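Aromatic amino acid exporter YddG (Starkeya novella, PDB 5I20) exports amino acids of many kinds, among them L-threonine, L-methionine, L-lysine and L-glutamate, across the bacterial inner membrane, using a large central cavity to bind its substrates. Local coordinates at residues 9-12 and 13-16; 130-133 and 134-138; 230-234 and 235-239; 250-253 and 254-258. One frame throughout, in Å; residues are numbered along the deposited sequence.

Contact 1: residues 9-12 and 13-16; sequences IGFT and AILL. With OLC ((2R)-2,3-dihydroxypropyl (9Z)-octadec-9-enoate), chain J.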
loop_
_atom_site.group_PDB
_atom_site.type_symbol
_atom_site.label_atom_id
_atom_site.label_comp_id
_atom_site.label_asym_id
_atom_site.label_seq_id
_atom_site.Cartn_x
_atom_site.Cartn_y
_atom_site.Cartn_z
ATOM N N ILE A 9 11.753 -5.790 7.729
ATOM C CA ILE A 9 11.634 -4.337 7.634
ATOM C C ILE A 9 10.490 -3.940 6.691
ATOM O O ILE A 9 9.691 -3.057 7.004
ATOM C CB ILE A 9 12.970 -3.704 7.163
ATOM C CG1 ILE A 9 14.020 -3.788 8.272
ATOM C CG2 ILE A 9 12.794 -2.254 6.775
ATOM C CD1 ILE A 9 15.372 -3.224 7.880
ATOM N N GLY A 10 10.399 -4.608 5.545
ATOM C CA GLY A 10 9.320 -4.357 4.603
ATOM C C GLY A 10 7.954 -4.644 5.195
ATOM O O GLY A 10 6.963 -3.983 4.865
ATOM N N PHE A 11 7.900 -5.628 6.089
ATOM C CA PHE A 11 6.638 -6.020 6.702
ATOM C C PHE A 11 6.104 -4.940 7.640
ATOM O O PHE A 11 4.920 -4.943 7.987
ATOM C CB PHE A 11 6.790 -7.341 7.457
ATOM C CG PHE A 11 5.497 -7.866 8.008
ATOM C CD1 PHE A 11 4.499 -8.308 7.157
ATOM C CD2 PHE A 11 5.272 -7.907 9.373
ATOM C CE1 PHE A 11 3.300 -8.787 7.655
ATOM C CE2 PHE A 11 4.075 -8.386 9.877
ATOM C CZ PHE A 11 3.088 -8.826 9.016
ATOM N N THR A 12 6.969 -4.017 8.050
ATOM C CA THR A 12 6.528 -2.924 8.905
ATOM C C THR A 12 5.662 -1.940 8.112
ATOM O O THR A 12 4.783 -1.291 8.679
ATOM C CB THR A 12 7.718 -2.181 9.556
ATOM O OG1 THR A 12 8.567 -1.624 8.547
ATOM C CG2 THR A 12 8.530 -3.134 10.430
ATOM N N ALA A 13 5.898 -1.843 6.805
ATOM C CA ALA A 13 5.046 -1.029 5.937
ATOM C C ALA A 13 3.630 -1.591 5.907
ATOM O O ALA A 13 2.649 -0.847 5.954
ATOM C CB ALA A 13 5.614 -0.961 4.527
ATOM N N ILE A 14 3.541 -2.914 5.827
ATOM C CA ILE A 14 2.263 -3.614 5.839
ATOM C C ILE A 14 1.539 -3.401 7.167
ATOM O O ILE A 14 0.317 -3.254 7.202
ATOM C CB ILE A 14 2.458 -5.119 5.580
ATOM C CG1 ILE A 14 3.152 -5.326 4.232
ATOM C CG2 ILE A 14 1.130 -5.855 5.630
ATOM C CD1 ILE A 14 3.670 -6.737 4.010
ATOM N N LEU A 15 2.300 -3.378 8.258
ATOM C CA LEU A 15 1.737 -3.094 9.574
ATOM C C LEU A 15 1.197 -1.668 9.646
ATOM O O LEU A 15 0.110 -1.439 10.168
ATOM C CB LEU A 15 2.782 -3.312 10.669
ATOM C CG LEU A 15 3.244 -4.752 10.892
ATOM C CD1 LEU A 15 4.325 -4.810 11.960
ATOM C CD2 LEU A 15 2.065 -5.636 11.266
ATOM N N LEU A 16 1.957 -0.716 9.114
ATOM C CA LEU A 16 1.558 0.689 9.159
ATOM C C LEU A 16 0.361 0.966 8.249
ATOM O O LEU A 16 -0.501 1.776 8.586
ATOM C CB LEU A 16 2.738 1.594 8.785
ATOM C CG LEU A 16 3.834 1.729 9.851
ATOM C CD1 LEU A 16 5.068 2.407 9.281
ATOM C CD2 LEU A 16 3.320 2.495 11.066
HETATM C C10 OLC J . 5.212 -0.763 12.923
HETATM C C9 OLC J . 6.629 -0.522 12.522
HETATM C C11 OLC J . 4.486 0.269 13.718
HETATM C C8 OLC J . 7.265 0.791 12.836
HETATM C C7 OLC J . 8.698 0.582 13.193
HETATM C C6 OLC J . 9.468 0.160 11.988
HETATM C C5 OLC J . 10.708 0.982 11.887
HETATM C C4 OLC J . 11.902 0.096 11.760
HETATM C C3 OLC J . 12.982 0.845 11.054
HETATM C C2 OLC J . 14.307 0.239 11.369
HETATM C C1 OLC J . 15.297 0.639 10.328
HETATM O O19 OLC J . 16.441 -0.103 10.152
HETATM O O20 OLC J . 15.065 1.590 9.595
#
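Phe11 packs against Ile14 and Leu15 on transmembrane helix 3-17, illustrating how one aromatic side chain can serve the residues three and four places ahead of it. The apolar contacts divide the ring between these two. Its CD1 atom touches CD1 of Ile14 at 3.6 Å, the side chains crossing at about a right angle, and its CE2 atom, across the ring, lies 3.7 Å from CD2 of Leu15. Because CG of Phe11 is anti to the backbone N (chi1 -175°), the ring lies on the carbonyl side, beside the side chains of the following turn. Exchanging Phe11 for an alanine would probably open a gap beside CD1 of Ile14 and let the Leu15 methyls turn more freely.

The backbone bonds are of two kinds. Leu15 N reaches Phe11 O at 3.1 Å and Leu16 N reaches Thr12 O at 2.9 Å, both alpha-helical, whereas Ala13 N bonds to Gly10 O only three residues back.

Lipid contacts occupy another flank: Thr12 CB lies 3.6 Å from C9 of a monoolein chain, and Leu16 CD2 is 3.7 Å from its C11.

Among the neighbouring helices, 224-234 receives Ile9 and Ala13 and offers Thr227, whose hydroxyl is hydrogen-bonded to that of Thr12. Leu243 of helix 237-243 touches Phe11 and Ile14, and Leu250 of helix 246-258 meets Leu15.

Contact 2: residues 130-133 and 134-138; sequences AGTV and VLLGA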
loop_
_atom_site.group_PDB
_atom_site.type_symbol
_atom_site.label_atom_id
_atom_site.label_comp_id
_atom_site.label_asym_id
_atom_site.label_seq_id
_atom_site.Cartn_x
_atom_site.Cartn_y
_atom_site.Cartn_z
ATOM N N ALA A 130 -8.050 -14.728 -1.368
ATOM C CA ALA A 130 -9.279 -15.408 -0.970
ATOM C C ALA A 130 -9.812 -14.863 0.357
ATOM O O ALA A 130 -11.019 -14.668 0.520
ATOM C CB ALA A 130 -9.043 -16.905 -0.869
ATOM N N GLY A 131 -8.907 -14.620 1.299
ATOM C CA GLY A 131 -9.282 -14.090 2.597
ATOM C C GLY A 131 -9.797 -12.669 2.485
ATOM O O GLY A 131 -10.733 -12.279 3.180
ATOM N N THR A 132 -9.183 -11.899 1.594
ATOM C CA THR A 132 -9.571 -10.517 1.364
ATOM C C THR A 132 -10.969 -10.441 0.755
ATOM O O THR A 132 -11.766 -9.579 1.126
ATOM C CB THR A 132 -8.553 -9.804 0.449
ATOM O OG1 THR A 132 -7.248 -9.904 1.027
ATOM C CG2 THR A 132 -8.904 -8.336 0.279
ATOM N N VAL A 133 -11.263 -11.353 -0.170
ATOM C CA VAL A 133 -12.582 -11.432 -0.794
ATOM C C VAL A 133 -13.676 -11.725 0.234
ATOM O O VAL A 133 -14.732 -11.085 0.237
ATOM C CB VAL A 133 -12.621 -12.515 -1.899
ATOM C CG1 VAL A 133 -14.052 -12.787 -2.349
ATOM C CG2 VAL A 133 -11.757 -12.102 -3.079
ATOM N N VAL A 134 -13.423 -12.699 1.103
ATOM C CA VAL A 134 -14.372 -13.043 2.161
ATOM C C VAL A 134 -14.587 -11.859 3.098
ATOM O O VAL A 134 -15.711 -11.562 3.494
ATOM C CB VAL A 134 -13.889 -14.252 2.991
ATOM C CG1 VAL A 134 -14.808 -14.491 4.181
ATOM C CG2 VAL A 134 -13.824 -15.488 2.128
ATOM N N LEU A 135 -13.497 -11.179 3.432
ATOM C CA LEU A 135 -13.531 -10.096 4.401
ATOM C C LEU A 135 -14.293 -8.882 3.875
ATOM O O LEU A 135 -15.260 -8.433 4.490
ATOM C CB LEU A 135 -12.104 -9.701 4.792
ATOM C CG LEU A 135 -11.920 -8.831 6.034
ATOM C CD1 LEU A 135 -12.635 -9.437 7.228
ATOM C CD2 LEU A 135 -10.437 -8.673 6.324
ATOM N N LEU A 136 -13.857 -8.359 2.734
ATOM C CA LEU A 136 -14.448 -7.150 2.174
ATOM C C LEU A 136 -15.903 -7.380 1.764
ATOM O O LEU A 136 -16.688 -6.433 1.681
ATOM C CB LEU A 136 -13.624 -6.654 0.979
ATOM C CG LEU A 136 -12.152 -6.302 1.243
ATOM C CD1 LEU A 136 -11.497 -5.695 0.004
ATOM C CD2 LEU A 136 -12.003 -5.372 2.439
ATOM N N GLY A 137 -16.259 -8.639 1.523
ATOM C CA GLY A 137 -17.619 -8.987 1.153
ATOM C C GLY A 137 -18.516 -9.267 2.346
ATOM O O GLY A 137 -19.700 -9.569 2.183
ATOM N N ALA A 138 -17.957 -9.155 3.547
ATOM C CA ALA A 138 -18.705 -9.431 4.773
ATOM C C ALA A 138 -19.645 -8.287 5.147
ATOM O O ALA A 138 -20.390 -8.383 6.121
ATOM C CB ALA A 138 -17.753 -9.718 5.919
#
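Leu136 lies beside Thr132, one turn back on the helix 119-136, and the two side chains point the same way. Followed outward, the leucine shows how a side chain first rests on the backbone and only then on another side chain. Its CB is 3.5 Å from Thr132 O, and CG comes closer to the same oxygen, at 3.3 Å. Beyond the branch, CD1 touches the threonine methyl CG2 at 3.7 Å. The chain takes this course because CG sits beside the backbone N, anti to the carbonyl carbon (chi1 -59°). A serine in place of Leu136 would probably leave CG2 of Thr132 without its methyl partner and open a gap along this flank of the last turn.

Thr132 O is also the acceptor for Leu136 N, in a short and nearly straight bond of 2.9 Å (N-H...O 173°). The hydroxyl of Thr132 turns back instead, to Gly128 O, which lets the methyl face the leucine. The next bond, Gly137 N to Val133 O, is longer at 3.2 Å, with its donor well above the carbonyl plane, and marks the end of the regular helix. Ala138 N then bonds to Leu135 O, three residues behind. On another side, CG2 of Val134 rests 3.3 Å from Ala130 O.

At this periplasmic end, Leu136 and Val133 touch Leu96 of helix 91-98. Thr132 and Leu135 pack on Pro248 of helix 246-258, while Val134 and Leu135 meet Ala266 and Leu267 of helix 265-282.

Contact 3: residues 230-234 and 235-239; sequences IGMKR and GDVRL. With SO4 (sulfate ion), chain K.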
loop_
_atom_site.group_PDB
_atom_site.type_symbol
_atom_site.label_atom_id
_atom_site.label_comp_id
_atom_site.label_asym_id
_atom_site.label_seq_id
_atom_site.Cartn_x
_atom_site.Cartn_y
_atom_site.Cartn_z
ATOM N N ILE A 230 12.998 -0.393 1.371
ATOM C CA ILE A 230 14.050 -1.292 1.837
ATOM C C ILE A 230 13.712 -2.752 1.532
ATOM O O ILE A 230 14.551 -3.499 1.028
ATOM C CB ILE A 230 14.299 -1.130 3.349
ATOM C CG1 ILE A 230 14.899 0.249 3.639
ATOM C CG2 ILE A 230 15.219 -2.231 3.865
ATOM C CD1 ILE A 230 15.210 0.491 5.103
ATOM N N GLY A 231 12.478 -3.148 1.831
ATOM C CA GLY A 231 12.027 -4.500 1.557
ATOM C C GLY A 231 12.045 -4.848 0.079
ATOM O O GLY A 231 12.379 -5.966 -0.293
ATOM N N MET A 232 11.683 -3.891 -0.770
ATOM C CA MET A 232 11.631 -4.144 -2.207
ATOM C C MET A 232 13.026 -4.265 -2.814
ATOM O O MET A 232 13.225 -5.004 -3.778
ATOM C CB MET A 232 10.847 -3.039 -2.929
ATOM C CG MET A 232 9.334 -3.083 -2.734
ATOM S SD MET A 232 8.531 -4.585 -3.345
ATOM C CE MET A 232 8.268 -5.479 -1.818
ATOM N N LYS A 233 13.989 -3.546 -2.242
ATOM C CA LYS A 233 15.336 -3.480 -2.805
ATOM C C LYS A 233 16.291 -4.529 -2.245
ATOM O O LYS A 233 17.269 -4.893 -2.899
ATOM C CB LYS A 233 15.930 -2.085 -2.584
ATOM C CG LYS A 233 15.304 -1.010 -3.448
ATOM C CD LYS A 233 15.896 0.358 -3.157
ATOM C CE LYS A 233 15.258 1.416 -4.041
ATOM N NZ LYS A 233 15.626 2.796 -3.626
ATOM N N ARG A 234 16.012 -5.008 -1.039
ATOM C CA ARG A 234 16.935 -5.902 -0.344
ATOM C C ARG A 234 16.248 -7.116 0.266
ATOM O O ARG A 234 16.910 -8.065 0.681
ATOM C CB ARG A 234 17.678 -5.141 0.756
ATOM C CG ARG A 234 18.745 -4.182 0.262
ATOM C CD ARG A 234 18.768 -2.938 1.130
ATOM N NE ARG A 234 20.116 -2.427 1.347
ATOM C CZ ARG A 234 20.387 -1.327 2.040
ATOM N NH1 ARG A 234 19.400 -0.621 2.577
ATOM N NH2 ARG A 234 21.644 -0.931 2.193
ATOM N N GLY A 235 14.924 -7.081 0.333
ATOM C CA GLY A 235 14.177 -8.158 0.952
ATOM C C GLY A 235 13.616 -9.145 -0.050
ATOM O O GLY A 235 14.005 -9.159 -1.216
ATOM N N ASP A 236 12.691 -9.976 0.417
ATOM C CA ASP A 236 12.054 -10.977 -0.427
ATOM C C ASP A 236 10.754 -10.424 -1.005
ATOM O O ASP A 236 9.720 -10.411 -0.336
ATOM C CB ASP A 236 11.792 -12.253 0.376
ATOM C CG ASP A 236 11.497 -13.449 -0.504
ATOM O OD1 ASP A 236 10.966 -13.262 -1.617
ATOM O OD2 ASP A 236 11.799 -14.583 -0.082
ATOM N N VAL A 237 10.819 -9.981 -2.258
ATOM C CA VAL A 237 9.686 -9.355 -2.933
ATOM C C VAL A 237 8.468 -10.271 -3.069
ATOM O O VAL A 237 7.333 -9.839 -2.848
ATOM C CB VAL A 237 10.087 -8.864 -4.342
ATOM C CG1 VAL A 237 8.883 -8.283 -5.075
ATOM C CG2 VAL A 237 11.199 -7.835 -4.247
ATOM N N ARG A 238 8.684 -11.531 -3.434
ATOM C CA ARG A 238 7.547 -12.417 -3.656
ATOM C C ARG A 238 6.876 -12.756 -2.329
ATOM O O ARG A 238 5.670 -12.984 -2.277
ATOM C CB ARG A 238 7.963 -13.692 -4.408
ATOM C CG ARG A 238 9.008 -14.560 -3.729
ATOM C CD ARG A 238 10.334 -14.499 -4.471
ATOM N NE ARG A 238 10.948 -15.814 -4.617
ATOM C CZ ARG A 238 11.783 -16.359 -3.736
ATOM N NH1 ARG A 238 12.111 -15.704 -2.632
ATOM N NH2 ARG A 238 12.291 -17.563 -3.959
ATOM N N LEU A 239 7.658 -12.756 -1.256
ATOM C CA LEU A 239 7.114 -13.015 0.070
ATOM C C LEU A 239 6.358 -11.802 0.609
ATOM O O LEU A 239 5.287 -11.947 1.203
ATOM C CB LEU A 239 8.231 -13.416 1.035
ATOM C CG LEU A 239 7.779 -13.875 2.423
ATOM C CD1 LEU A 239 6.712 -14.952 2.305
ATOM C CD2 LEU A 239 8.967 -14.385 3.222
HETATM S S SO4 K . 14.844 -19.236 -2.372
HETATM O O1 SO4 K . 15.957 -20.153 -2.148
HETATM O O2 SO4 K . 14.458 -19.273 -3.779
HETATM O O3 SO4 K . 13.711 -19.639 -1.544
HETATM O O4 SO4 K . 15.249 -17.880 -2.018
#
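A tight cytoplasmic turn between Gly231 and Gly235 links helix 224-234 to helix 237-243, whose N-cap is Asp236. Gly235 N donates to Gly231 O at 2.8 Å, a bent bond (N-H...O 130°) whose donor lies well above the carbonyl plane. A beta carbon on Gly235 would clash with that same oxygen, which the glycine avoids. Across the turn, Val237 meets Met232 twice: CG2 approaches Met232 O at 3.5 Å, and CG1 touches SD at a looser 4.1 Å.

Asp236 illustrates how one carboxylate can both cap a helix and pair with a nearby guanidinium. Its OD1 caps the new helix weakly, taking Leu239 N at 3.4 Å. The same oxygen accepts NH1 of Arg238 at 2.9 Å in a fairly straight bond (163°), met on the syn side and lying near the guanidinium plane. OD2 joins in, 2.8 Å from NH1, completing the salt bridge. Arg238 reaches back because its CG stands between the backbone N and the carbonyl carbon (chi1 60°) and its chain then bends. NH2 points to O2 of a sulfate, probably from the crystallisation liquor, 2.8 Å away in a weak bond.

Around the turn, Arg118 also binds the sulfate and Arg116 O accepts from Arg238 NH2. Thr7 of helix 3-17 receives Asp236 N on its hydroxyl, and Ile230 packs on Ala6 and Ile9 of that helix, while Leu239 touches Ala281 of helix 265-282.

Contact 4: residues 250-253 and 254-258; sequences LSTL and LLVVA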
loop_
_atom_site.group_PDB
_atom_site.type_symbol
_atom_site.label_atom_id
_atom_site.label_comp_id
_atom_site.label_asym_id
_atom_site.label_seq_id
_atom_site.Cartn_x
_atom_site.Cartn_y
_atom_site.Cartn_z
ATOM N N LEU A 250 -5.407 -7.495 9.401
ATOM C CA LEU A 250 -4.920 -6.735 10.541
ATOM C C LEU A 250 -5.731 -5.453 10.709
ATOM O O LEU A 250 -5.994 -5.021 11.830
ATOM C CB LEU A 250 -3.432 -6.417 10.380
ATOM C CG LEU A 250 -2.477 -7.600 10.569
ATOM C CD1 LEU A 250 -1.056 -7.218 10.199
ATOM C CD2 LEU A 250 -2.534 -8.115 12.003
ATOM N N SER A 251 -6.134 -4.859 9.588
ATOM C CA SER A 251 -6.945 -3.645 9.611
ATOM C C SER A 251 -8.268 -3.885 10.330
ATOM O O SER A 251 -8.670 -3.104 11.192
ATOM C CB SER A 251 -7.201 -3.143 8.188
ATOM O OG SER A 251 -7.925 -1.926 8.187
ATOM N N THR A 252 -8.933 -4.981 9.979
ATOM C CA THR A 252 -10.200 -5.341 10.602
ATOM C C THR A 252 -10.015 -5.693 12.076
ATOM O O THR A 252 -10.841 -5.329 12.914
ATOM C CB THR A 252 -10.863 -6.523 9.875
ATOM O OG1 THR A 252 -11.000 -6.210 8.484
ATOM C CG2 THR A 252 -12.232 -6.815 10.465
ATOM N N LEU A 253 -8.931 -6.399 12.389
ATOM C CA LEU A 253 -8.611 -6.729 13.776
ATOM C C LEU A 253 -8.433 -5.469 14.625
ATOM O O LEU A 253 -8.797 -5.450 15.799
ATOM C CB LEU A 253 -7.347 -7.593 13.855
ATOM C CG LEU A 253 -7.445 -9.058 13.416
ATOM C CD1 LEU A 253 -6.070 -9.713 13.408
ATOM C CD2 LEU A 253 -8.390 -9.826 14.322
ATOM N N LEU A 254 -7.873 -4.420 14.029
ATOM C CA LEU A 254 -7.669 -3.162 14.742
ATOM C C LEU A 254 -8.999 -2.503 15.072
ATOM O O LEU A 254 -9.205 -2.031 16.188
ATOM C CB LEU A 254 -6.800 -2.205 13.926
ATOM C CG LEU A 254 -5.288 -2.414 14.009
ATOM C CD1 LEU A 254 -4.564 -1.422 13.109
ATOM C CD2 LEU A 254 -4.812 -2.282 15.449
ATOM N N LEU A 255 -9.894 -2.474 14.090
ATOM C CA LEU A 255 -11.221 -1.898 14.268
ATOM C C LEU A 255 -12.032 -2.661 15.313
ATOM O O LEU A 255 -12.770 -2.057 16.094
ATOM C CB LEU A 255 -11.974 -1.873 12.937
ATOM C CG LEU A 255 -11.345 -1.038 11.821
ATOM C CD1 LEU A 255 -12.195 -1.103 10.566
ATOM C CD2 LEU A 255 -11.159 0.403 12.274
ATOM N N VAL A 256 -11.890 -3.985 15.330
ATOM C CA VAL A 256 -12.587 -4.810 16.315
ATOM C C VAL A 256 -12.079 -4.501 17.720
ATOM O O VAL A 256 -12.866 -4.347 18.658
ATOM C CB VAL A 256 -12.424 -6.319 16.026
ATOM C CG1 VAL A 256 -13.016 -7.148 17.156
ATOM C CG2 VAL A 256 -13.079 -6.684 14.703
ATOM N N VAL A 257 -10.761 -4.398 17.856
ATOM C CA VAL A 257 -10.148 -4.053 19.134
ATOM C C VAL A 257 -10.468 -2.605 19.508
ATOM O O VAL A 257 -10.687 -2.293 20.679
ATOM C CB VAL A 257 -8.615 -4.264 19.100
ATOM C CG1 VAL A 257 -7.957 -3.690 20.347
ATOM C CG2 VAL A 257 -8.289 -5.743 18.962
ATOM N N ALA A 258 -10.514 -1.726 18.512
ATOM C CA ALA A 258 -10.836 -0.323 18.761
ATOM C C ALA A 258 -12.303 -0.158 19.151
ATOM O O ALA A 258 -12.672 0.809 19.817
ATOM C CB ALA A 258 -10.515 0.525 17.541
#
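Leu250 O, which meets Leu254, opens a run of four successive carbonyls on helix 246-258, each meeting both the N-H and the side chain of the residue four places on. Leu250 O accepts Leu254 N at 3.0 Å, and CG of Leu254 lies 3.5 Å from that oxygen. Ser251 O is shared: it takes Leu255 N at 3.2 Å in a fairly straight bond (161°), and Leu254 N in a second, weak and strongly bent one. Thr252 O accepts Val256 N at 3.0 Å and also carries CG2 of Val256 at 3.2 Å, a branch placed beside the backbone N with CG1 anti to it (chi1 173°). The threonine and valine CG2 methyls approach to 4.3 Å, while the threonine hydroxyl bonds back to Pro248 O. Leu253 O repeats the pattern with Val257, 3.0 Å from its N and 3.2 Å from its CG2. The outcome is regular helix right up to its periplasmic end, with Val257 on the surface.

Of the neighbours, helix 265-282 contributes Leu267, which Thr252 and Leu253 touch. Leu250 packs on Ser18 and Leu254 on Thr19, both just past helix 3-17, and Ala261 in the following loop meets Leu255 and Val256.

Overall arrangement
The contacts run from the cytoplasmic end (contact 3) through contact 1 to the periplasmic end (contacts 2 and 4). Contact 1 lies between contacts 3 and 4. It touches contact 3 through Ile9 CG2 and Ile230 CG2 (3.8 Å) and contact 4 through Leu15 CD2 and Leu250 CD1 (3.7 Å). Contact 4 in turn meets contact 2, where Leu135 CD2 packs 3.3 Å from Thr252 OG1. Together these touches join the two EamA ranges of the basket-shaped fold around the central cavity. The last residues of contact 3 begin the span 237-258 whose far end holds contact 4; the centres stand about 26 Å apart. Monoolein touches contacts 1 and 3, the latter at Leu239.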